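NeuRonal IgCAM-5 (Caenorhabditis elegans, PDB 6ON6) is a neuronal cell-surface receptor whose first immunoglobulin domain forms a homodimer, consistent with a role in cell adhesion and neural wiring. Local coordinates at residues A[31-36]-A[74-79]; A[37-42]-A[47-52]. All coordinates share one frame; numbering follows the deposited sequence.

Interaction 1: residues A[31-36]-A[74-79]; sequences NDLGSH and NEWVLT
Leu-33 and Trp-76 make the apolar half of this contact. The CD2 methyl of Leu-33 comes within 3.8 Å of CZ2 on the six-membered ring of Trp-76, approaching the indole obliquely while the two side chains cross at about a right angle. Leu-33 has CG anti to the backbone N (chi1 -179°), which extends the branch from the loop toward the indole. A branched aliphatic side chain suits a loop residue that is buried against the indole, and the broad tryptophan offers it a large apolar surface from the strand.

The polar half lies nearer the surface. Asn-31 OD1 stands 3.3 Å from Asn-74 ND2, with the two amide planes 29° apart. Each amide also looks elsewhere, and an amide N-H suits each place: Asn-31 ND2 donates to Gln-9 OE1, and Asn-74 ND2 makes a weak hydrogen bond to Val-30 O.

Within the loop, a type II' turn from Leu-33 to His-36 sets the leucine's position. Leu-33 O accepts from His-36 N at 3.1 Å and from His-36 ND1 at 3.2 Å, the two donors reaching it from opposite faces of its plane. Gly-34 supplies the positive phi (55°) that the turn requires.

In the sandwich, residues 31-36 link strand 24-31 of one sheet to strand 38-42 of the other, and Leu-33, buried, also packs on Val-38 of the second of these strands. Trp-76 lies on strand 75-80, between strands 24-31 and 63-69; its ring also packs on Pro-67, Val-38 and Phe-40.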
ATOM      1  N   ASN A  31     -12.805  15.365   0.029  1.00 32.56           N
ATOM      2  CA  ASN A  31     -14.163  15.800   0.318  1.00 32.42           C
ATOM      3  C   ASN A  31     -15.024  14.558   0.473  1.00 34.90           C
ATOM      4  O   ASN A  31     -14.851  13.570  -0.257  1.00 38.22           O
ATOM      5  CB  ASN A  31     -14.697  16.699  -0.803  1.00 32.38           C
ATOM      6  CG  ASN A  31     -13.981  18.032  -0.842  1.00 29.65           C
ATOM      7  OD1 ASN A  31     -13.535  18.526   0.198  1.00 37.19           O
ATOM      8  ND2 ASN A  31     -13.794  18.579  -2.032  1.00 33.33           N
ATOM      9  N   ASP A  32     -15.947  14.617   1.441  1.00 35.50           N
ATOM     10  CA  ASP A  32     -16.927  13.549   1.668  1.00 37.32           C
ATOM     11  C   ASP A  32     -16.272  12.190   1.956  1.00 36.81           C
ATOM     12  O   ASP A  32     -16.680  11.151   1.437  1.00 41.02           O
ATOM     13  CB  ASP A  32     -17.936  13.483   0.519  1.00 36.73           C
ATOM     14  CG  ASP A  32     -18.653  14.810   0.318  1.00 39.30           C
ATOM     15  OD1 ASP A  32     -19.252  15.306   1.292  1.00 41.69           O
ATOM     16  OD2 ASP A  32     -18.561  15.369  -0.792  1.00 40.19           O
ATOM     17  N   LEU A  33     -15.202  12.201   2.766  1.00 37.10           N
ATOM     18  CA  LEU A  33     -14.503  10.954   3.074  1.00 36.49           C
ATOM     19  C   LEU A  33     -15.395   9.981   3.839  1.00 35.75           C
ATOM     20  O   LEU A  33     -15.345   8.769   3.599  1.00 42.35           O
ATOM     21  CB  LEU A  33     -13.219  11.242   3.862  1.00 36.82           C
ATOM     22  CG  LEU A  33     -12.416   9.988   4.200  1.00 35.80           C
ATOM     23  CD1 LEU A  33     -11.822   9.387   2.937  1.00 31.48           C
ATOM     24  CD2 LEU A  33     -11.328  10.312   5.212  1.00 36.82           C
ATOM     25  N   GLY A  34     -16.251  10.494   4.727  1.00 40.80           N
ATOM     26  CA  GLY A  34     -17.020   9.602   5.580  1.00 39.80           C
ATOM     27  C   GLY A  34     -16.130   8.644   6.354  1.00 44.35           C
ATOM     28  O   GLY A  34     -15.109   9.024   6.935  1.00 45.72           O
ATOM     29  N   SER A  35     -16.516   7.372   6.362  1.00 44.49           N
ATOM     30  CA  SER A  35     -15.805   6.338   7.095  1.00 41.54           C
ATOM     31  C   SER A  35     -14.746   5.660   6.253  1.00 37.41           C
ATOM     32  O   SER A  35     -14.199   4.631   6.667  1.00 42.13           O
ATOM     33  CB  SER A  35     -16.792   5.283   7.557  1.00 43.24           C
ATOM     34  OG  SER A  35     -17.475   4.782   6.425  1.00 48.16           O
ATOM     35  N   HIS A  36     -14.446   6.202   5.084  1.00 39.20           N
ATOM     36  CA  HIS A  36     -13.455   5.572   4.244  1.00 39.33           C
ATOM     37  C   HIS A  36     -12.044   5.827   4.765  1.00 38.25           C
ATOM     38  O   HIS A  36     -11.795   6.734   5.563  1.00 37.69           O
ATOM     39  CB  HIS A  36     -13.620   6.035   2.807  1.00 40.91           C
ATOM     40  CG  HIS A  36     -14.812   5.442   2.132  1.00 39.62           C
ATOM     41  ND1 HIS A  36     -16.044   6.062   2.105  1.00 46.25           N
ATOM     42  CD2 HIS A  36     -14.962   4.273   1.466  1.00 41.92           C
ATOM     43  CE1 HIS A  36     -16.895   5.302   1.442  1.00 47.53           C
ATOM     44  NE2 HIS A  36     -16.265   4.216   1.039  1.00 45.62           N
ATOM     45  N   ASN A  74      -9.878  17.668   6.695  1.00 36.26           N
ATOM     46  CA  ASN A  74      -9.887  16.819   5.514  1.00 34.71           C
ATOM     47  C   ASN A  74      -8.640  16.959   4.651  1.00 37.56           C
ATOM     48  O   ASN A  74      -8.642  16.491   3.506  1.00 36.61           O
ATOM     49  CB  ASN A  74     -11.126  17.133   4.675  1.00 32.95           C
ATOM     50  CG  ASN A  74     -11.033  18.498   4.018  1.00 29.80           C
ATOM     51  OD1 ASN A  74     -10.282  19.363   4.476  1.00 33.93           O
ATOM     52  ND2 ASN A  74     -11.775  18.691   2.937  1.00 39.20           N
ATOM     53  N   GLU A  75      -7.591  17.607   5.150  1.00 36.12           N
ATOM     54  CA  GLU A  75      -6.297  17.618   4.471  1.00 33.49           C
ATOM     55  C   GLU A  75      -5.373  16.593   5.100  1.00 30.13           C
ATOM     56  O   GLU A  75      -5.209  16.545   6.330  1.00 34.83           O
ATOM     57  CB  GLU A  75      -5.671  19.009   4.501  1.00 35.21           C
ATOM     58  CG  GLU A  75      -6.707  20.045   4.121  1.00 39.95           C
ATOM     59  CD  GLU A  75      -6.130  21.401   3.920  1.00 48.98           C
ATOM     60  OE1 GLU A  75      -4.894  21.520   3.854  1.00 51.53           O
ATOM     61  OE2 GLU A  75      -6.932  22.352   3.835  1.00 50.42           O
ATOM     62  N   TRP A  76      -4.783  15.772   4.258  1.00 27.37           N
ATOM     63  CA  TRP A  76      -3.859  14.731   4.688  1.00 28.83           C
ATOM     64  C   TRP A  76      -2.526  15.082   4.051  1.00 26.93           C
ATOM     65  O   TRP A  76      -2.397  15.067   2.825  1.00 24.50           O
ATOM     66  CB  TRP A  76      -4.400  13.389   4.208  1.00 31.35           C
ATOM     67  CG  TRP A  76      -5.759  13.054   4.807  1.00 35.57           C
ATOM     68  CD1 TRP A  76      -6.947  13.660   4.517  1.00 35.47           C
ATOM     69  CD2 TRP A  76      -6.063  12.033   5.777  1.00 33.05           C
ATOM     70  NE1 TRP A  76      -7.960  13.090   5.246  1.00 37.20           N
ATOM     71  CE2 TRP A  76      -7.448  12.095   6.028  1.00 38.45           C
ATOM     72  CE3 TRP A  76      -5.290  11.087   6.470  1.00 32.82           C
ATOM     73  CZ2 TRP A  76      -8.089  11.232   6.922  1.00 36.79           C
ATOM     74  CZ3 TRP A  76      -5.926  10.244   7.353  1.00 37.14           C
ATOM     75  CH2 TRP A  76      -7.315  10.321   7.573  1.00 39.32           C
ATOM     76  N   VAL A  77      -1.526  15.415   4.869  1.00 26.14           N
ATOM     77  CA  VAL A  77      -0.258  15.917   4.362  1.00 23.13           C
ATOM     78  C   VAL A  77       0.820  14.906   4.705  1.00 23.72           C
ATOM     79  O   VAL A  77       1.075  14.637   5.889  1.00 25.59           O
ATOM     80  CB  VAL A  77       0.107  17.273   4.973  1.00 25.03           C
ATOM     81  CG1 VAL A  77       1.398  17.779   4.374  1.00 26.38           C
ATOM     82  CG2 VAL A  77      -1.009  18.279   4.743  1.00 28.26           C
ATOM     83  N   LEU A  78       1.430  14.353   3.673  1.00 23.10           N
ATOM     84  CA  LEU A  78       2.556  13.441   3.817  1.00 22.36           C
ATOM     85  C   LEU A  78       3.835  14.227   3.553  1.00 20.82           C
ATOM     86  O   LEU A  78       4.005  14.805   2.477  1.00 22.81           O
ATOM     87  CB  LEU A  78       2.437  12.337   2.777  1.00 27.00           C
ATOM     88  CG  LEU A  78       3.621  11.385   2.849  1.00 34.56           C
ATOM     89  CD1 LEU A  78       3.467  10.495   4.075  1.00 36.20           C
ATOM     90  CD2 LEU A  78       3.611  10.599   1.577  1.00 36.29           C
ATOM     91  N   THR A  79       4.735  14.256   4.528  1.00 22.81           N
ATOM     92  CA  THR A  79       6.034  14.892   4.336  1.00 21.22           C
ATOM     93  C   THR A  79       7.088  13.829   4.089  1.00 22.09           C
ATOM     94  O   THR A  79       7.142  12.831   4.818  1.00 23.34           O
ATOM     95  CB  THR A  79       6.422  15.691   5.577  1.00 22.68           C
ATOM     96  OG1 THR A  79       5.443  16.709   5.794  1.00 24.40           O
ATOM     97  CG2 THR A  79       7.788  16.305   5.433  1.00 23.37           C
TER

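Interaction 2: residues A[37-42]-A[47-52]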
ATOM      1  N   MET A  37     -11.126   4.975   4.332  1.00 37.19           N
ATOM      2  CA  MET A  37      -9.726   5.019   4.754  1.00 35.47           C
ATOM      3  C   MET A  37      -8.858   5.614   3.657  1.00 35.76           C
ATOM      4  O   MET A  37      -9.058   5.323   2.474  1.00 36.36           O
ATOM      5  CB  MET A  37      -9.244   3.594   5.022  1.00 37.07           C
ATOM      6  CG  MET A  37      -9.920   2.934   6.184  1.00 38.19           C
ATOM      7  SD  MET A  37      -9.314   3.591   7.742  1.00 43.64           S
ATOM      8  CE  MET A  37     -10.615   4.730   8.181  1.00 47.52           C
ATOM      9  N   VAL A  38      -7.830   6.368   4.070  1.00 32.79           N
ATOM     10  CA  VAL A  38      -6.854   6.987   3.174  1.00 32.00           C
ATOM     11  C   VAL A  38      -5.518   6.279   3.358  1.00 29.81           C
ATOM     12  O   VAL A  38      -5.054   6.099   4.494  1.00 29.79           O
ATOM     13  CB  VAL A  38      -6.657   8.478   3.500  1.00 30.49           C
ATOM     14  CG1 VAL A  38      -5.603   9.098   2.615  1.00 35.01           C
ATOM     15  CG2 VAL A  38      -7.953   9.243   3.303  1.00 30.83           C
ATOM     16  N   ALA A  39      -4.886   5.918   2.250  1.00 27.03           N
ATOM     17  CA  ALA A  39      -3.548   5.327   2.300  1.00 24.90           C
ATOM     18  C   ALA A  39      -2.641   6.090   1.347  1.00 24.12           C
ATOM     19  O   ALA A  39      -3.070   6.507   0.280  1.00 27.15           O
ATOM     20  CB  ALA A  39      -3.583   3.831   1.932  1.00 27.57           C
ATOM     21  N   PHE A  40      -1.378   6.288   1.726  1.00 25.70           N
ATOM     22  CA  PHE A  40      -0.382   6.855   0.819  1.00 23.08           C
ATOM     23  C   PHE A  40       0.578   5.753   0.404  1.00 23.59           C
ATOM     24  O   PHE A  40       1.014   4.963   1.241  1.00 24.77           O
ATOM     25  CB  PHE A  40       0.450   7.954   1.481  1.00 24.36           C
ATOM     26  CG  PHE A  40      -0.268   9.262   1.577  1.00 22.95           C
ATOM     27  CD1 PHE A  40      -0.021  10.289   0.678  1.00 25.77           C
ATOM     28  CD2 PHE A  40      -1.181   9.482   2.584  1.00 29.75           C
ATOM     29  CE1 PHE A  40      -0.705  11.509   0.768  1.00 27.66           C
ATOM     30  CE2 PHE A  40      -1.860  10.701   2.671  1.00 28.34           C
ATOM     31  CZ  PHE A  40      -1.566  11.714   1.793  1.00 27.53           C
ATOM     32  N   VAL A  41       0.895   5.694  -0.884  1.00 25.57           N
ATOM     33  CA  VAL A  41       1.738   4.624  -1.410  1.00 26.46           C
ATOM     34  C   VAL A  41       2.762   5.245  -2.360  1.00 28.88           C
ATOM     35  O   VAL A  41       2.515   6.278  -2.978  1.00 29.00           O
ATOM     36  CB  VAL A  41       0.833   3.577  -2.103  1.00 28.84           C
ATOM     37  CG1 VAL A  41       1.612   2.495  -2.698  1.00 39.98           C
ATOM     38  CG2 VAL A  41      -0.157   2.957  -1.125  1.00 32.67           C
ATOM     39  N   LYS A  42       3.950   4.654  -2.432  1.00 28.38           N
ATOM     40  CA  LYS A  42       4.930   5.022  -3.443  1.00 26.72           C
ATOM     41  C   LYS A  42       4.944   3.941  -4.508  1.00 30.59           C
ATOM     42  O   LYS A  42       5.093   2.751  -4.180  1.00 30.73           O
ATOM     43  CB  LYS A  42       6.343   5.118  -2.858  1.00 31.90           C
ATOM     44  CG  LYS A  42       7.231   5.874  -3.823  1.00 37.64           C
ATOM     45  CD  LYS A  42       8.663   5.703  -3.555  1.00 41.70           C
ATOM     46  CE  LYS A  42       9.416   6.369  -4.669  1.00 39.13           C
ATOM     47  NZ  LYS A  42      10.826   6.048  -4.523  1.00 44.89           N
ATOM     48  N   PRO A  47       5.987  -1.817  -4.668  1.00 42.47           N
ATOM     49  CA  PRO A  47       5.523  -0.556  -4.092  1.00 41.67           C
ATOM     50  C   PRO A  47       5.698  -0.590  -2.591  1.00 40.35           C
ATOM     51  O   PRO A  47       5.983  -1.635  -1.986  1.00 43.52           O
ATOM     52  CB  PRO A  47       4.044  -0.500  -4.466  1.00 42.18           C
ATOM     53  CG  PRO A  47       3.668  -1.895  -4.794  1.00 39.97           C
ATOM     54  CD  PRO A  47       4.884  -2.613  -5.237  1.00 40.74           C
ATOM     55  N   ARG A  48       5.587   0.588  -1.997  1.00 34.79           N
ATOM     56  CA  ARG A  48       5.778   0.732  -0.565  1.00 31.88           C
ATOM     57  C   ARG A  48       4.562   1.431   0.000  1.00 28.03           C
ATOM     58  O   ARG A  48       4.242   2.548  -0.416  1.00 31.23           O
ATOM     59  CB  ARG A  48       6.999   1.584  -0.297  1.00 35.42           C
ATOM     60  CG  ARG A  48       8.287   0.907  -0.728  1.00 41.97           C
ATOM     61  CD  ARG A  48       8.486  -0.417  -0.031  1.00 48.91           C
ATOM     62  NE  ARG A  48       9.817  -0.944  -0.318  1.00 52.88           N
ATOM     63  CZ  ARG A  48      10.921  -0.580   0.336  1.00 54.84           C
ATOM     64  NH1 ARG A  48      10.853   0.310   1.325  1.00 56.44           N
ATOM     65  NH2 ARG A  48      12.094  -1.104   0.004  1.00 54.22           N
ATOM     66  N   LEU A  49       3.882   0.783   0.930  1.00 28.96           N
ATOM     67  CA  LEU A  49       2.916   1.491   1.751  1.00 26.70           C
ATOM     68  C   LEU A  49       3.649   2.503   2.630  1.00 25.85           C
ATOM     69  O   LEU A  49       4.622   2.164   3.332  1.00 30.09           O
ATOM     70  CB  LEU A  49       2.118   0.507   2.598  1.00 26.83           C
ATOM     71  CG  LEU A  49       1.062   1.126   3.527  1.00 27.83           C
ATOM     72  CD1 LEU A  49      -0.051   1.801   2.725  1.00 28.01           C
ATOM     73  CD2 LEU A  49       0.469   0.059   4.465  1.00 30.45           C
ATOM     74  N   LEU A  50       3.193   3.763   2.583  1.00 25.97           N
ATOM     75  CA  LEU A  50       3.795   4.816   3.388  1.00 23.95           C
ATOM     76  C   LEU A  50       2.958   5.188   4.600  1.00 25.87           C
ATOM     77  O   LEU A  50       3.529   5.487   5.657  1.00 27.11           O
ATOM     78  CB  LEU A  50       4.048   6.067   2.541  1.00 25.29           C
ATOM     79  CG  LEU A  50       4.865   5.853   1.279  1.00 24.48           C
ATOM     80  CD1 LEU A  50       5.001   7.143   0.499  1.00 26.77           C
ATOM     81  CD2 LEU A  50       6.249   5.327   1.634  1.00 29.04           C
ATOM     82  N   SER A  51       1.626   5.127   4.498  1.00 25.72           N
ATOM     83  CA  SER A  51       0.773   5.418   5.642  1.00 26.68           C
ATOM     84  C   SER A  51      -0.574   4.781   5.403  1.00 28.73           C
ATOM     85  O   SER A  51      -0.963   4.557   4.258  1.00 29.16           O
ATOM     86  CB  SER A  51       0.585   6.917   5.883  1.00 25.70           C
ATOM     87  OG  SER A  51      -0.106   7.519   4.783  1.00 28.84           O
ATOM     88  N   PHE A  52      -1.266   4.483   6.498  1.00 28.81           N
ATOM     89  CA  PHE A  52      -2.620   3.946   6.457  1.00 30.22           C
ATOM     90  C   PHE A  52      -3.448   4.675   7.498  1.00 32.26           C
ATOM     91  O   PHE A  52      -3.056   4.739   8.665  1.00 31.84           O
ATOM     92  CB  PHE A  52      -2.629   2.441   6.760  1.00 31.44           C
ATOM     93  CG  PHE A  52      -4.002   1.857   6.709  1.00 31.13           C
ATOM     94  CD1 PHE A  52      -4.615   1.574   5.499  1.00 32.08           C
ATOM     95  CD2 PHE A  52      -4.717   1.661   7.869  1.00 37.94           C
ATOM     96  CE1 PHE A  52      -5.901   1.073   5.449  1.00 33.32           C
ATOM     97  CE2 PHE A  52      -6.016   1.165   7.820  1.00 34.36           C
ATOM     98  CZ  PHE A  52      -6.604   0.871   6.611  1.00 33.10           C
TER
HETATM   99  O   HOH W   1      -2.834   7.572   5.542  1.00 26.36           O
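Leu-50 and Phe-40 meet at a classic beta bulge in the hairpin of strands 38-42 and 48-52. Leu-50 and Ser-51 both face Phe-40, whose carbonyl O takes a 2.8 Å bond from Leu-50 N and a weak one, 3.3 Å, from Ser-51 N. Backbone bonds of Phe-40 with Ser-51 and of Lys-42 with Arg-48 complete the ladder.

From Leu-50 CB outward the neighbours change. CB lies 3.5 Å from Phe-40 O and also touches the phenylalanine's CB. With CG anti to the carbonyl carbon (chi1 -54°), the branch runs along the opposite strand; CG passes near Lys-42 N, and CD1 ends 4.1 Å from Lys-42 CB. Tyr-63, Leu-78 and Tyr-91 pack round the rest. With an alanine here, the branch would be missing and a gap would probably open between Lys-42 and Leu-78.

Ser-51 is small enough to sit beside the Phe-40 ring, and its OG donates to a water at 2.8 Å that in turn donates to Val-38 O at 2.9 Å, so a polar residue is accommodated in a buried place. At the hairpin's open end, Met-37, bent at chi2 and chi3, crosses Phe-52 obliquely in a Met-aromatic contact: SD is 4.7 Å from the ring centroid, 43° off its normal.

The hairpin's two faces are both largely apolar but serve different partners. Phe-40 and Leu-50 pack on the opposite sheet, whereas Val-41, Leu-49 and Phe-52 meet the second subunit. There Phe-52 stacks on Phe-52 of that subunit, and Val-41 meets its Pro-47, as befits a homodimer interface.

Interactions 1 and 2 belong to one immunoglobulin sandwich, their centres about 13 Å apart, and meet through its core. Leu-78 CD2 lies 3.8 Å from Phe-40 CD1 and 3.9 Å from Leu-50 CD1, while Trp-76 O is 3.6 Å from Phe-40 CZ. At the loop end, Leu-33 CD1 packs 3.9 Å from Val-38 CG2. Residues 31-36 run straight into 37-42, so the two contacts share one continuous piece of chain. Phe-40 also touches Cys-93, which is disulfide-bonded to Cys-28. Interaction 2 alone reaches the second subunit; the Lys-42 side chain, about 7 Å from the sugar, marks its approach to the Asn-90 glycan.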